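Local coordinates for vacuolar-sorting protein BRO1 (Saccharomyces cerevisiae, PDB 1ZB1) that helps sort cargo proteins into the intralumenal vesicles of multivesicular bodies and recruits the DOA4 deubiquitinase to endosomes, represented here by its Bro1 domain, at residues A[183-188]-A[223-228]; A[214-219]-A[333-338]; A[275-280]-A[315-320]; A[285-290]-A[304-309]. All blocks are in the same frame, centred on the assembly; numbering follows the deposited sequence.

Contact 1: A[183-188]-A[223-228]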
loop_
_atom_site.group_PDB
_atom_site.type_symbol
_atom_site.label_atom_id
_atom_site.label_comp_id
_atom_site.label_asym_id
_atom_site.label_seq_id
_atom_site.Cartn_x
_atom_site.Cartn_y
_atom_site.Cartn_z
ATOM N N ALA A 183 -3.691 -3.040 -1.580
ATOM C CA ALA A 183 -2.491 -3.307 -2.379
ATOM C C ALA A 183 -2.420 -2.332 -3.561
ATOM O O ALA A 183 -1.352 -1.804 -3.876
ATOM C CB ALA A 183 -2.507 -4.744 -2.894
ATOM N N ASN A 184 -3.560 -2.102 -4.207
ATOM C CA ASN A 184 -3.625 -1.194 -5.350
ATOM C C ASN A 184 -3.339 0.252 -4.950
ATOM O O ASN A 184 -2.800 1.027 -5.740
ATOM C CB ASN A 184 -4.995 -1.300 -6.039
ATOM C CG ASN A 184 -5.150 -2.596 -6.825
ATOM O OD1 ASN A 184 -4.163 -3.178 -7.272
ATOM N ND2 ASN A 184 -6.385 -3.043 -7.011
ATOM N N ILE A 185 -3.697 0.612 -3.721
ATOM C CA ILE A 185 -3.434 1.962 -3.219
ATOM C C ILE A 185 -1.920 2.139 -3.051
ATOM O O ILE A 185 -1.352 3.155 -3.453
ATOM C CB ILE A 185 -4.120 2.194 -1.841
ATOM C CG1 ILE A 185 -5.642 2.314 -2.014
ATOM C CG2 ILE A 185 -3.553 3.442 -1.170
ATOM C CD1 ILE A 185 -6.086 3.579 -2.722
ATOM N N CYS A 186 -1.272 1.139 -2.460
ATOM C CA CYS A 186 0.170 1.186 -2.231
ATOM C C CYS A 186 0.968 1.198 -3.535
ATOM O O CYS A 186 1.964 1.923 -3.654
ATOM C CB CYS A 186 0.613 0.010 -1.354
ATOM S SG CYS A 186 -0.063 0.045 0.336
ATOM N N HIS A 187 0.536 0.404 -4.509
ATOM C CA HIS A 187 1.215 0.364 -5.799
ATOM C C HIS A 187 1.086 1.736 -6.476
ATOM O O HIS A 187 2.073 2.302 -6.967
ATOM C CB HIS A 187 0.597 -0.724 -6.687
ATOM C CG HIS A 187 1.329 -0.944 -7.976
ATOM N ND1 HIS A 187 0.909 -1.854 -8.922
ATOM C CD2 HIS A 187 2.449 -0.370 -8.476
ATOM C CE1 HIS A 187 1.737 -1.829 -9.951
ATOM N NE2 HIS A 187 2.680 -0.937 -9.707
ATOM N N ALA A 188 -0.129 2.275 -6.492
ATOM C CA ALA A 188 -0.367 3.576 -7.106
ATOM C C ALA A 188 0.490 4.666 -6.463
ATOM O O ALA A 188 1.089 5.478 -7.168
ATOM C CB ALA A 188 -1.853 3.951 -7.007
ATOM N N GLN A 223 -6.778 4.451 -11.379
ATOM C CA GLN A 223 -8.007 4.076 -12.081
ATOM C C GLN A 223 -8.540 2.772 -11.466
ATOM O O GLN A 223 -9.748 2.566 -11.369
ATOM C CB GLN A 223 -7.705 3.871 -13.572
ATOM C CG GLN A 223 -8.896 3.492 -14.446
ATOM C CD GLN A 223 -9.951 4.576 -14.510
ATOM O OE1 GLN A 223 -10.825 4.662 -13.645
ATOM N NE2 GLN A 223 -9.868 5.423 -15.531
ATOM N N LYS A 224 -7.628 1.897 -11.051
ATOM C CA LYS A 224 -7.997 0.621 -10.432
ATOM C C LYS A 224 -8.726 0.834 -9.109
ATOM O O LYS A 224 -9.714 0.158 -8.821
ATOM C CB LYS A 224 -6.757 -0.233 -10.161
ATOM C CG LYS A 224 -6.069 -0.821 -11.375
ATOM C CD LYS A 224 -4.903 -1.695 -10.908
ATOM C CE LYS A 224 -4.139 -2.326 -12.065
ATOM N NZ LYS A 224 -2.957 -3.093 -11.558
ATOM N N CYS A 225 -8.215 1.760 -8.300
ATOM C CA CYS A 225 -8.802 2.077 -7.002
ATOM C C CYS A 225 -10.149 2.760 -7.218
ATOM O O CYS A 225 -11.122 2.498 -6.505
ATOM C CB CYS A 225 -7.872 3.009 -6.213
ATOM S SG CYS A 225 -6.194 2.356 -5.918
ATOM N N HIS A 226 -10.185 3.648 -8.204
ATOM C CA HIS A 226 -11.398 4.369 -8.557
ATOM C C HIS A 226 -12.491 3.359 -8.897
ATOM O O HIS A 226 -13.593 3.422 -8.357
ATOM C CB HIS A 226 -11.135 5.263 -9.776
ATOM C CG HIS A 226 -12.360 5.938 -10.308
ATOM N ND1 HIS A 226 -12.806 7.154 -9.840
ATOM C CD2 HIS A 226 -13.251 5.549 -11.252
ATOM C CE1 HIS A 226 -13.917 7.487 -10.471
ATOM N NE2 HIS A 226 -14.209 6.529 -11.335
ATOM N N ASP A 227 -12.174 2.430 -9.798
ATOM C CA ASP A 227 -13.129 1.410 -10.230
ATOM C C ASP A 227 -13.680 0.570 -9.085
ATOM O O ASP A 227 -14.851 0.191 -9.099
ATOM C CB ASP A 227 -12.500 0.485 -11.282
ATOM C CG ASP A 227 -12.312 1.167 -12.629
ATOM O OD1 ASP A 227 -12.854 2.279 -12.824
ATOM O OD2 ASP A 227 -11.629 0.585 -13.499
ATOM N N PHE A 228 -12.845 0.273 -8.096
ATOM C CA PHE A 228 -13.297 -0.522 -6.963
ATOM C C PHE A 228 -14.294 0.242 -6.101
ATOM O O PHE A 228 -15.284 -0.324 -5.640
ATOM C CB PHE A 228 -12.116 -0.941 -6.090
ATOM C CG PHE A 228 -12.520 -1.711 -4.865
ATOM C CD1 PHE A 228 -13.034 -2.999 -4.975
ATOM C CD2 PHE A 228 -12.399 -1.146 -3.601
ATOM C CE1 PHE A 228 -13.417 -3.713 -3.842
ATOM C CE2 PHE A 228 -12.782 -1.852 -2.462
ATOM C CZ PHE A 228 -13.291 -3.138 -2.584
HETATM O O HOH W 1 -8.693 -1.719 -6.221
HETATM O O HOH W 2 -1.853 -2.075 -8.677
#
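The sulfur of C225 is inserted between N184 and I185, where the successive, antiparallel helices 176-198 and 208-230 face each other. The two axes pass 9.2 Å apart at an angle of 152°, and N184 and C225 form the level of closest backbone approach. With SG beside its own backbone N and anti to the carbonyl carbon (chi1 -58°), C225 presents its thiol to the opposite helix: SG lies 3.4 Å from CD1 of I185 and 3.6 Å from the backbone O of N184. I185 reaches the sulfur through the outer end of its longer branch, because its second torsion (chi2 -69°) folds CD1 over toward C225.

Toward the solvent, the contact becomes polar. K224 is extended beyond CG and crosses the side chain of N184 at about a right angle, so that its CD methylene lies 4.0 Å from N184 OD1 while the ammonium group continues past the amide. There a water donates to N184 OD1 at 2.9 Å, accepts from K224 NZ, and also bonds to H187 ND1. On its other end the amide gives a hydrogen from ND2 to a second water at 2.8 Å, which in turn donates a weak bond to the carbonyl O of K224. Beyond the two segments, H187 also hydrogen-bonds D342 through NE2 and stacks on F156, while C225 packs against V248 and F181. The chemistry implies a seam with a buried sulfur-aliphatic side and a hydrated side, where water rather than direct pairing joins the amide, imidazole and ammonium groups.

Contact 2: A[214-219]-A[333-338]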
loop_
_atom_site.group_PDB
_atom_site.type_symbol
_atom_site.label_atom_id
_atom_site.label_comp_id
_atom_site.label_asym_id
_atom_site.label_seq_id
_atom_site.Cartn_x
_atom_site.Cartn_y
_atom_site.Cartn_z
ATOM N N LEU A 214 5.422 7.513 -17.459
ATOM C CA LEU A 214 5.315 7.201 -16.037
ATOM C C LEU A 214 4.046 7.802 -15.443
ATOM O O LEU A 214 3.421 7.208 -14.560
ATOM C CB LEU A 214 6.536 7.736 -15.283
ATOM C CG LEU A 214 7.868 7.050 -15.605
ATOM C CD1 LEU A 214 9.010 7.827 -14.989
ATOM C CD2 LEU A 214 7.836 5.620 -15.090
ATOM N N SER A 215 3.675 8.986 -15.929
ATOM C CA SER A 215 2.478 9.662 -15.459
ATOM C C SER A 215 1.251 8.890 -15.899
ATOM O O SER A 215 0.289 8.772 -15.148
ATOM C CB SER A 215 2.412 11.088 -16.010
ATOM O OG SER A 215 3.376 11.916 -15.386
ATOM N N ARG A 216 1.282 8.356 -17.114
ATOM C CA ARG A 216 0.145 7.601 -17.606
ATOM C C ARG A 216 -0.067 6.377 -16.729
ATOM O O ARG A 216 -1.201 6.018 -16.416
ATOM C CB ARG A 216 0.356 7.161 -19.055
ATOM C CG ARG A 216 -0.874 6.495 -19.644
ATOM C CD ARG A 216 -2.059 7.459 -19.644
ATOM N NE ARG A 216 -3.348 6.776 -19.726
ATOM C CZ ARG A 216 -3.728 5.999 -20.736
ATOM N NH1 ARG A 216 -2.916 5.796 -21.767
ATOM N NH2 ARG A 216 -4.923 5.424 -20.712
ATOM N N ALA A 217 1.028 5.742 -16.330
ATOM C CA ALA A 217 0.936 4.560 -15.483
ATOM C C ALA A 217 0.319 4.924 -14.129
ATOM O O ALA A 217 -0.492 4.168 -13.591
ATOM C CB ALA A 217 2.321 3.934 -15.297
ATOM N N THR A 218 0.697 6.079 -13.586
ATOM C CA THR A 218 0.160 6.532 -12.300
ATOM C C THR A 218 -1.357 6.664 -12.409
ATOM O O THR A 218 -2.105 6.248 -11.514
ATOM C CB THR A 218 0.760 7.889 -11.889
ATOM O OG1 THR A 218 2.190 7.784 -11.844
ATOM C CG2 THR A 218 0.251 8.306 -10.509
ATOM N N CYS A 219 -1.805 7.234 -13.523
ATOM C CA CYS A 219 -3.225 7.406 -13.783
ATOM C C CYS A 219 -3.920 6.048 -13.818
ATOM O O CYS A 219 -4.915 5.837 -13.125
ATOM C CB CYS A 219 -3.438 8.129 -15.120
ATOM S SG CYS A 219 -5.126 7.988 -15.756
ATOM N N VAL A 333 -7.230 13.339 -30.149
ATOM C CA VAL A 333 -5.926 12.691 -30.170
ATOM C C VAL A 333 -6.033 11.230 -29.763
ATOM O O VAL A 333 -7.016 10.817 -29.147
ATOM C CB VAL A 333 -4.943 13.388 -29.207
ATOM C CG1 VAL A 333 -4.745 14.828 -29.622
ATOM C CG2 VAL A 333 -5.473 13.318 -27.783
ATOM N N GLN A 334 -5.019 10.450 -30.114
ATOM C CA GLN A 334 -4.991 9.034 -29.771
ATOM C C GLN A 334 -4.565 8.901 -28.311
ATOM O O GLN A 334 -3.420 9.185 -27.962
ATOM C CB GLN A 334 -4.000 8.294 -30.674
ATOM C CG GLN A 334 -3.934 6.790 -30.442
ATOM C CD GLN A 334 -5.238 6.088 -30.775
ATOM O OE1 GLN A 334 -6.268 6.333 -30.145
ATOM N NE2 GLN A 334 -5.200 5.208 -31.772
ATOM N N VAL A 335 -5.493 8.480 -27.456
ATOM C CA VAL A 335 -5.197 8.321 -26.037
ATOM C C VAL A 335 -4.145 7.233 -25.818
ATOM O O VAL A 335 -3.227 7.398 -25.014
ATOM C CB VAL A 335 -6.476 7.971 -25.232
ATOM C CG1 VAL A 335 -7.093 6.686 -25.762
ATOM C CG2 VAL A 335 -6.145 7.840 -23.751
ATOM N N ASP A 336 -4.278 6.127 -26.546
ATOM C CA ASP A 336 -3.336 5.021 -26.430
ATOM C C ASP A 336 -2.032 5.325 -27.156
ATOM O O ASP A 336 -1.216 4.433 -27.394
ATOM C CB ASP A 336 -3.956 3.732 -26.978
ATOM C CG ASP A 336 -5.074 3.206 -26.095
ATOM O OD1 ASP A 336 -5.671 2.163 -26.437
ATOM O OD2 ASP A 336 -5.354 3.837 -25.053
ATOM N N SER A 337 -1.847 6.592 -27.508
ATOM C CA SER A 337 -0.633 7.030 -28.183
ATOM C C SER A 337 0.466 7.090 -27.126
ATOM O O SER A 337 1.652 6.969 -27.435
ATOM C CB SER A 337 -0.839 8.412 -28.807
ATOM O OG SER A 337 0.330 8.862 -29.464
ATOM N N ILE A 338 0.053 7.282 -25.876
ATOM C CA ILE A 338 0.981 7.342 -24.752
ATOM C C ILE A 338 1.022 5.959 -24.117
ATOM O O ILE A 338 0.016 5.478 -23.601
ATOM C CB ILE A 338 0.524 8.360 -23.689
ATOM C CG1 ILE A 338 0.336 9.736 -24.332
ATOM C CG2 ILE A 338 1.557 8.440 -22.573
ATOM C CD1 ILE A 338 -0.165 10.801 -23.374
#
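R216 meets the loop 333-338 with both ends of its side chain, its CB resting against I338 and its guanidinium group lying under a methyl of V335. At the near end CB is 3.9 Å from CG2 of I338. At the far end the guanidinium has CG2 of V335 over one face, 4.1 Å from NH2, while the carbonyl O of I338 lies at its edge, close to the plane and 3.5 Å from NH1. The O of V335 is almost as near to NH1, at 3.6 Å. D336 adds an opposite charge, but its OD2 remains 4.5 Å from NH1, too far for a salt bridge; any attraction is probably modest.

The bend in the arginine accounts for this double use. CG of R216 leaves anti to the backbone N (chi1 -174°), and a turn at chi2 of R216, 61°, then carries the chain toward the loop, where it crosses the V335 side chain at about a right angle. On the loop side, residues 335-337 form a short 3-10 segment. A weak backbone bond from I338 N to V335 O spans this turn, consistent with both carbonyls lying near the same guanidinium.

Further out, R216 and I338 both touch S259 of helix 242-269, and A340 also packs on R216. V333 and S337 reach helix 275-290 at F279. The loop, between helices 303-322 and 349-371, thus packs against helices 208-230, 242-269 and 275-290.

Contact 3: A[275-280]-A[315-320]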
loop_
_atom_site.group_PDB
_atom_site.type_symbol
_atom_site.label_atom_id
_atom_site.label_comp_id
_atom_site.label_asym_id
_atom_site.label_seq_id
_atom_site.Cartn_x
_atom_site.Cartn_y
_atom_site.Cartn_z
ATOM N N GLU A 275 -0.346 19.050 -33.575
ATOM C CA GLU A 275 -0.582 17.719 -33.047
ATOM C C GLU A 275 -0.351 17.888 -31.550
ATOM O O GLU A 275 -1.065 17.322 -30.722
ATOM C CB GLU A 275 0.420 16.725 -33.641
ATOM C CG GLU A 275 0.157 15.280 -33.266
ATOM C CD GLU A 275 0.981 14.307 -34.090
ATOM O OE1 GLU A 275 2.226 14.370 -34.027
ATOM O OE2 GLU A 275 0.380 13.477 -34.807
ATOM N N ALA A 276 0.647 18.706 -31.224
ATOM C CA ALA A 276 0.999 19.008 -29.845
ATOM C C ALA A 276 -0.117 19.845 -29.232
ATOM O O ALA A 276 -0.483 19.662 -28.071
ATOM C CB ALA A 276 2.312 19.776 -29.798
ATOM N N ILE A 277 -0.648 20.773 -30.022
ATOM C CA ILE A 277 -1.732 21.636 -29.570
ATOM C C ILE A 277 -2.945 20.780 -29.212
ATOM O O ILE A 277 -3.672 21.080 -28.267
ATOM C CB ILE A 277 -2.118 22.656 -30.674
ATOM C CG1 ILE A 277 -0.961 23.635 -30.890
ATOM C CG2 ILE A 277 -3.395 23.397 -30.291
ATOM C CD1 ILE A 277 -1.159 24.577 -32.058
ATOM N N ALA A 278 -3.152 19.708 -29.968
ATOM C CA ALA A 278 -4.269 18.808 -29.723
ATOM C C ALA A 278 -4.112 18.113 -28.368
ATOM O O ALA A 278 -5.095 17.889 -27.661
ATOM C CB ALA A 278 -4.362 17.775 -30.843
ATOM N N PHE A 279 -2.874 17.779 -28.007
ATOM C CA PHE A 279 -2.614 17.117 -26.735
ATOM C C PHE A 279 -2.650 18.079 -25.557
ATOM O O PHE A 279 -2.993 17.683 -24.444
ATOM C CB PHE A 279 -1.278 16.373 -26.781
ATOM C CG PHE A 279 -1.406 14.959 -27.256
ATOM C CD1 PHE A 279 -1.851 13.963 -26.390
ATOM C CD2 PHE A 279 -1.134 14.627 -28.578
ATOM C CE1 PHE A 279 -2.025 12.651 -26.835
ATOM C CE2 PHE A 279 -1.304 13.321 -29.036
ATOM C CZ PHE A 279 -1.751 12.330 -28.162
ATOM N N LEU A 280 -2.297 19.338 -25.792
ATOM C CA LEU A 280 -2.347 20.327 -24.718
ATOM C C LEU A 280 -3.825 20.597 -24.458
ATOM O O LEU A 280 -4.237 20.899 -23.338
ATOM C CB LEU A 280 -1.634 21.614 -25.137
ATOM C CG LEU A 280 -0.120 21.652 -24.901
ATOM C CD1 LEU A 280 0.159 21.788 -23.417
ATOM C CD2 LEU A 280 0.527 20.394 -25.451
ATOM N N LYS A 315 -0.956 29.002 -25.788
ATOM C CA LYS A 315 -0.945 30.248 -26.554
ATOM C C LYS A 315 0.167 30.236 -27.597
ATOM O O LYS A 315 -0.089 30.318 -28.797
ATOM C CB LYS A 315 -0.726 31.448 -25.630
ATOM C CG LYS A 315 -1.783 31.651 -24.560
ATOM C CD LYS A 315 -1.453 32.879 -23.720
ATOM C CE LYS A 315 -2.430 33.059 -22.566
ATOM N NZ LYS A 315 -2.134 34.290 -21.779
ATOM N N GLU A 316 1.403 30.143 -27.116
ATOM C CA GLU A 316 2.591 30.129 -27.964
ATOM C C GLU A 316 2.443 29.218 -29.176
ATOM O O GLU A 316 2.683 29.635 -30.309
ATOM C CB GLU A 316 3.805 29.704 -27.136
ATOM C CG GLU A 316 4.033 30.582 -25.911
ATOM C CD GLU A 316 5.137 30.067 -25.002
ATOM O OE1 GLU A 316 5.359 30.689 -23.938
ATOM O OE2 GLU A 316 5.780 29.048 -25.343
ATOM N N LEU A 317 2.049 27.973 -28.934
ATOM C CA LEU A 317 1.863 27.005 -30.010
ATOM C C LEU A 317 0.841 27.506 -31.028
ATOM O O LEU A 317 1.039 27.384 -32.237
ATOM C CB LEU A 317 1.398 25.661 -29.439
ATOM C CG LEU A 317 2.406 24.766 -28.706
ATOM C CD1 LEU A 317 3.309 24.079 -29.712
ATOM C CD2 LEU A 317 3.215 25.588 -27.721
ATOM N N ILE A 318 -0.252 28.070 -30.529
ATOM C CA ILE A 318 -1.311 28.580 -31.388
ATOM C C ILE A 318 -0.859 29.776 -32.228
ATOM O O ILE A 318 -1.120 29.829 -33.430
ATOM C CB ILE A 318 -2.548 28.972 -30.550
ATOM C CG1 ILE A 318 -3.134 27.718 -29.896
ATOM C CG2 ILE A 318 -3.588 29.651 -31.429
ATOM C CD1 ILE A 318 -4.266 27.990 -28.931
ATOM N N LYS A 319 -0.185 30.732 -31.595
ATOM C CA LYS A 319 0.296 31.915 -32.306
ATOM C C LYS A 319 1.214 31.517 -33.455
ATOM O O LYS A 319 0.917 31.777 -34.621
ATOM C CB LYS A 319 1.053 32.842 -31.353
ATOM C CG LYS A 319 1.672 34.048 -32.039
ATOM C CD LYS A 319 2.462 34.897 -31.057
ATOM C CE LYS A 319 3.167 36.043 -31.765
ATOM N NZ LYS A 319 3.962 36.874 -30.816
ATOM N N ASP A 320 2.332 30.884 -33.116
ATOM C CA ASP A 320 3.297 30.448 -34.116
ATOM C C ASP A 320 2.772 29.232 -34.870
ATOM O O ASP A 320 3.430 28.192 -34.917
ATOM C CB ASP A 320 4.630 30.092 -33.449
ATOM C CG ASP A 320 5.140 31.189 -32.534
ATOM O OD1 ASP A 320 5.276 32.341 -32.998
ATOM O OD2 ASP A 320 5.408 30.895 -31.350
#
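Both I277 and L317 place a gamma carbon beside the backbone N, CG1 of I277 at chi1 -67° and CG of L317 at chi1 -74°, and each side chain projects into the gap between helices 275-290 and 303-322. These helices form an antiparallel pair at the end of the elongated, largely helical Bro1 domain, with local axes 9.8 Å apart and inclined at 148°. I277 and L317 mark the level where the backbones come nearest, and their side chains slide past each other in opposite directions.

The isoleucine is extended at its second torsion, which carries CD1 of I277 beyond the leucine side chain to the backbone of the opposite helix, 3.6 Å from L317 O. CD1 of I277 also lies 4.3 Å from CG1 of I318, on the more exposed side. Toward the interior, CD1 of L317 leans loosely on CB of A276 at 4.4 Å. V273, just ahead of helix 275-290, also packs on L317, while L267 of helix 242-269 lies against A276. The side chains that meet are all aliphatic. Their tightest point joins CG1 of I277 to CB of L317, at 3.4 Å, closer than usual van der Waals contact between carbons.

Contact 4: A[285-290]-A[304-309]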
loop_
_atom_site.group_PDB
_atom_site.type_symbol
_atom_site.label_atom_id
_atom_site.label_comp_id
_atom_site.label_asym_id
_atom_site.label_seq_id
_atom_site.Cartn_x
_atom_site.Cartn_y
_atom_site.Cartn_z
ATOM N N GLN A 285 -8.427 19.613 -20.625
ATOM C CA GLN A 285 -9.701 18.953 -20.360
ATOM C C GLN A 285 -9.603 18.128 -19.076
ATOM O O GLN A 285 -10.399 18.290 -18.153
ATOM C CB GLN A 285 -10.073 18.031 -21.526
ATOM C CG GLN A 285 -10.414 18.748 -22.827
ATOM C CD GLN A 285 -10.607 17.783 -23.989
ATOM O OE1 GLN A 285 -11.330 16.793 -23.876
ATOM N NE2 GLN A 285 -9.961 18.071 -25.116
ATOM N N GLN A 286 -8.611 17.243 -19.033
ATOM C CA GLN A 286 -8.392 16.383 -17.882
ATOM C C GLN A 286 -8.142 17.163 -16.599
ATOM O O GLN A 286 -8.663 16.805 -15.544
ATOM C CB GLN A 286 -7.227 15.434 -18.159
ATOM C CG GLN A 286 -7.571 14.347 -19.157
ATOM C CD GLN A 286 -8.756 13.512 -18.703
ATOM O OE1 GLN A 286 -8.778 13.004 -17.578
ATOM N NE2 GLN A 286 -9.744 13.362 -19.575
ATOM N N LEU A 287 -7.347 18.226 -16.679
ATOM C CA LEU A 287 -7.078 19.026 -15.491
ATOM C C LEU A 287 -8.389 19.612 -14.963
ATOM O O LEU A 287 -8.634 19.629 -13.755
ATOM C CB LEU A 287 -6.102 20.160 -15.805
ATOM C CG LEU A 287 -5.855 21.110 -14.632
ATOM C CD1 LEU A 287 -5.208 20.354 -13.489
ATOM C CD2 LEU A 287 -4.962 22.265 -15.074
ATOM N N ILE A 288 -9.230 20.098 -15.870
ATOM C CA ILE A 288 -10.511 20.662 -15.454
ATOM C C ILE A 288 -11.372 19.566 -14.815
ATOM O O ILE A 288 -12.040 19.804 -13.811
ATOM C CB ILE A 288 -11.261 21.303 -16.649
ATOM C CG1 ILE A 288 -10.513 22.558 -17.110
ATOM C CG2 ILE A 288 -12.685 21.679 -16.240
ATOM C CD1 ILE A 288 -11.029 23.151 -18.413
ATOM N N SER A 289 -11.337 18.366 -15.389
ATOM C CA SER A 289 -12.104 17.239 -14.858
ATOM C C SER A 289 -11.729 16.893 -13.410
ATOM O O SER A 289 -12.559 16.385 -12.656
ATOM C CB SER A 289 -11.895 15.991 -15.725
ATOM O OG SER A 289 -12.563 16.089 -16.968
ATOM N N SER A 290 -10.486 17.172 -13.025
ATOM C CA SER A 290 -10.011 16.854 -11.681
ATOM C C SER A 290 -10.407 17.872 -10.622
ATOM O O SER A 290 -10.471 17.552 -9.433
ATOM C CB SER A 290 -8.486 16.742 -11.672
ATOM O OG SER A 290 -7.888 18.031 -11.684
ATOM N N ASP A 304 -4.052 25.990 -9.730
ATOM C CA ASP A 304 -4.173 27.221 -10.506
ATOM C C ASP A 304 -2.896 27.557 -11.272
ATOM O O ASP A 304 -2.956 28.053 -12.396
ATOM C CB ASP A 304 -4.564 28.398 -9.603
ATOM C CG ASP A 304 -5.944 28.225 -8.986
ATOM O OD1 ASP A 304 -6.860 27.752 -9.694
ATOM O OD2 ASP A 304 -6.116 28.573 -7.796
ATOM N N GLY A 305 -1.747 27.279 -10.664
ATOM C CA GLY A 305 -0.481 27.550 -11.321
ATOM C C GLY A 305 -0.259 26.662 -12.533
ATOM O O GLY A 305 0.327 27.087 -13.529
ATOM N N PHE A 306 -0.727 25.419 -12.454
ATOM C CA PHE A 306 -0.569 24.486 -13.558
ATOM C C PHE A 306 -1.513 24.857 -14.698
ATOM O O PHE A 306 -1.172 24.704 -15.869
ATOM C CB PHE A 306 -0.833 23.049 -13.082
ATOM C CG PHE A 306 -0.631 22.007 -14.149
ATOM C CD1 PHE A 306 0.565 21.946 -14.866
ATOM C CD2 PHE A 306 -1.634 21.088 -14.439
ATOM C CE1 PHE A 306 0.757 20.985 -15.860
ATOM C CE2 PHE A 306 -1.456 20.122 -15.429
ATOM C CZ PHE A 306 -0.257 20.070 -16.144
ATOM N N LYS A 307 -2.699 25.352 -14.356
ATOM C CA LYS A 307 -3.667 25.757 -15.371
ATOM C C LYS A 307 -3.050 26.877 -16.199
ATOM O O LYS A 307 -3.211 26.919 -17.417
ATOM C CB LYS A 307 -4.962 26.249 -14.715
ATOM C CG LYS A 307 -6.037 26.712 -15.694
ATOM C CD LYS A 307 -7.332 27.040 -14.953
ATOM C CE LYS A 307 -8.446 27.495 -15.892
ATOM N NZ LYS A 307 -8.206 28.859 -16.447
ATOM N N GLU A 308 -2.336 27.778 -15.527
ATOM C CA GLU A 308 -1.685 28.897 -16.196
ATOM C C GLU A 308 -0.551 28.411 -17.090
ATOM O O GLU A 308 -0.367 28.909 -18.201
ATOM C CB GLU A 308 -1.131 29.888 -15.171
ATOM C CG GLU A 308 -2.194 30.701 -14.460
ATOM C CD GLU A 308 -1.602 31.792 -13.591
ATOM O OE1 GLU A 308 -0.820 32.614 -14.121
ATOM O OE2 GLU A 308 -1.919 31.830 -12.381
ATOM N N THR A 309 0.211 27.443 -16.595
ATOM C CA THR A 309 1.323 26.889 -17.353
ATOM C C THR A 309 0.830 26.299 -18.674
ATOM O O THR A 309 1.462 26.488 -19.714
ATOM C CB THR A 309 2.054 25.799 -16.545
ATOM O OG1 THR A 309 2.638 26.387 -15.378
ATOM C CG2 THR A 309 3.149 25.153 -17.383
#
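This is a small apolar contact near the loop that connects helices 275-290 and 303-322, with the single buried side chain of L287 reaching across to F306 and K307. CG of L287 is set anti to the backbone N (chi1 175°), which directs the fork of the leucine at the facing helix. Its two methyls approach the same ring carbon from different directions. CD1 of L287 lies in the plane of the F306 ring, at its edge, 3.8 Å from CD2 of F306. CD2 of L287 comes to CD2 of F306 at 3.6 Å from an oblique direction, and also rests 3.7 Å from CA of K307.

The two helices form a helical hairpin in the Bro1 domain, and a third helix, 242-269, covers its flank: S257 touches both L287 and F306, and Y261 meets the F306 ring edge-to-face. K307 contributes only the base of its side chain to the leucine; its ammonium group turns away to a salt bridge with E311.

Side-chain hydroxyls bond back to the helix carbonyls on both sides. S290 OG donates to L287 O at 2.7 Å, alongside the bond from S290 N to the same oxygen. In helix 303-322, G305 O accepts from both T309 N and T309 OG1, which approach it from opposite faces of the carbonyl plane, the hydroxyl at 3.0 Å.

Contacts 3 and 4 hold the same two helices, 275-290 and 303-322, at levels about 16 Å apart between centres; contact 3 joins aliphatic side chains, whereas contact 4 brings in an aromatic ring. Contact 1 lies nearest the middle of the chain and contact 3 farthest out, yet all four are only partly buried. Contacts 1 and 2 share helix 208-230: the first pairs it with another helix through sulfur and bridging waters, the second sets an arginine against loop carbonyls. In sequence, contacts 3 and 4 are nested inside the span closed by contact 2, whose loop packs directly on contact 3, with V333 against A278 and F279.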